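Local coordinates for protein putative phosphatase (Clostridium difficile, PDB 3SD7) that is probably a phosphate-ester hydrolase of the haloacid dehalogenase superfamily, although its substrate has not been identified, at residues Glu170-Val175 / Ile203-Ile208. Residues are numbered along the deposited sequence; the frame is centred on the assembly and turned at random.
Sequences EVIQYV and IGIDSI
A single methyl group, CG2 of I172, is shared by two isoleucines, one before and one after the glycine that ends helix 194-203. It lies 3.9 Å from CG1 of I203, the last residue of that helix, and I172 CG2 is equally 3.9 Å from CD1 of I205, just beyond the turn. With chi1 of I172 at -68°, CG2 is anti to the backbone N and reaches both partners. The turn between the two isoleucines is a Schellman motif: G204, at positive phi, ends the helix and turns the chain into strand 206-210, while G204 N hydrogen-bonds to K201 O and I205 N to A200 O. I203 and I205 both point toward helix 168-179. I203 is bent at chi2 (-58°), which carries CD1 past I172 to the flank of Q173, 4.0 Å from Q173 CB; the aliphatic base of this partly exposed glutamine thus borders the apolar patch. Deeper in, I172 also packs on A132 and M189, and I205 on V187 and M189, so the patch continues onto the central sheet. The contact is side-chain packing of helix 168-179 against the C-terminal end of helix 194-203 and the turn that follows it, where the β-α-β crossover from strand 187-191 passes into strand 206-210, as expected for the Rossmann-like core of haloacid dehalogenase-type hydrolases.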
# COMPACT_ATOMS: atom_id res chain seq x y z
N GLU A 170 11.32 -4.63 7.16
CA GLU A 170 11.87 -5.83 6.53
C GLU A 170 11.81 -5.80 5.02
O GLU A 170 12.76 -6.18 4.34
CB GLU A 170 11.14 -7.07 7.04
CG GLU A 170 11.27 -7.26 8.53
CD GLU A 170 10.78 -8.62 8.97
OE1 GLU A 170 10.21 -9.35 8.12
OE2 GLU A 170 10.98 -8.95 10.15
N VAL A 171 10.69 -5.31 4.49
CA VAL A 171 10.55 -5.24 3.06
C VAL A 171 11.39 -4.07 2.48
O VAL A 171 11.97 -4.19 1.42
CB VAL A 171 9.05 -5.26 2.66
CG1 VAL A 171 8.31 -4.01 3.09
CG2 VAL A 171 8.92 -5.48 1.22
N ILE A 172 11.50 -2.97 3.23
CA ILE A 172 12.35 -1.84 2.84
C ILE A 172 13.80 -2.29 2.77
O ILE A 172 14.49 -2.06 1.78
CB ILE A 172 12.23 -0.64 3.83
CG1 ILE A 172 10.83 -0.02 3.73
CG2 ILE A 172 13.28 0.41 3.51
CD1 ILE A 172 10.53 1.05 4.80
N GLN A 173 14.27 -2.97 3.82
CA GLN A 173 15.63 -3.45 3.82
C GLN A 173 15.88 -4.43 2.68
O GLN A 173 16.92 -4.37 2.03
CB GLN A 173 15.97 -4.14 5.14
CG GLN A 173 17.43 -4.53 5.24
CD GLN A 173 18.35 -3.32 5.28
OE1 GLN A 173 19.19 -3.12 4.40
NE2 GLN A 173 18.16 -2.48 6.27
N TYR A 174 14.94 -5.33 2.45
CA TYR A 174 15.08 -6.32 1.38
C TYR A 174 15.30 -5.66 0.02
O TYR A 174 16.19 -6.02 -0.72
CB TYR A 174 13.84 -7.26 1.32
CG TYR A 174 13.86 -8.20 0.11
CD1 TYR A 174 14.68 -9.32 0.08
CD2 TYR A 174 13.07 -7.94 -0.99
CE1 TYR A 174 14.71 -10.16 -1.04
CE2 TYR A 174 13.10 -8.77 -2.11
CZ TYR A 174 13.90 -9.86 -2.13
OH TYR A 174 13.89 -10.67 -3.26
N VAL A 175 14.50 -4.64 -0.28
CA VAL A 175 14.56 -4.02 -1.57
C VAL A 175 15.82 -3.15 -1.74
O VAL A 175 16.42 -3.13 -2.80
CB VAL A 175 13.16 -3.37 -1.87
CG1 VAL A 175 13.11 -1.93 -1.39
CG2 VAL A 175 12.81 -3.52 -3.29
N ILE A 203 15.13 1.94 9.38
CA ILE A 203 16.16 1.71 8.39
C ILE A 203 17.12 2.89 8.28
O ILE A 203 18.26 2.73 7.84
CB ILE A 203 15.50 1.41 7.01
CG1 ILE A 203 14.63 0.16 7.12
CG2 ILE A 203 16.56 1.24 5.92
CD1 ILE A 203 15.38 -1.09 7.58
N GLY A 204 16.68 4.07 8.72
CA GLY A 204 17.52 5.26 8.69
C GLY A 204 17.44 6.03 7.38
O GLY A 204 18.44 6.58 6.92
N ILE A 205 16.27 6.05 6.77
CA ILE A 205 16.04 6.80 5.56
C ILE A 205 14.93 7.84 5.77
O ILE A 205 14.09 7.72 6.69
CB ILE A 205 15.71 5.89 4.34
CG1 ILE A 205 14.45 5.07 4.58
CG2 ILE A 205 16.89 4.91 4.07
CD1 ILE A 205 14.04 4.23 3.37
N ASP A 206 14.94 8.86 4.91
CA ASP A 206 13.94 9.90 4.91
C ASP A 206 12.59 9.35 4.45
O ASP A 206 12.48 8.22 3.93
CB ASP A 206 14.39 11.07 4.01
CG ASP A 206 15.50 11.93 4.65
OD1 ASP A 206 15.84 11.70 5.83
OD2 ASP A 206 16.02 12.84 3.96
N SER A 207 11.55 10.16 4.67
CA SER A 207 10.20 9.79 4.34
C SER A 207 9.29 10.93 3.93
O SER A 207 9.42 12.07 4.40
CB SER A 207 9.54 9.07 5.53
OG SER A 207 9.60 9.86 6.71
N ILE A 208 8.34 10.59 3.07
CA ILE A 208 7.26 11.47 2.68
C ILE A 208 5.97 10.77 3.15
O ILE A 208 5.68 9.63 2.74
CB ILE A 208 7.12 11.66 1.16
CG1 ILE A 208 8.38 12.32 0.59
CG2 ILE A 208 5.87 12.55 0.88
CD1 ILE A 208 8.35 12.51 -0.93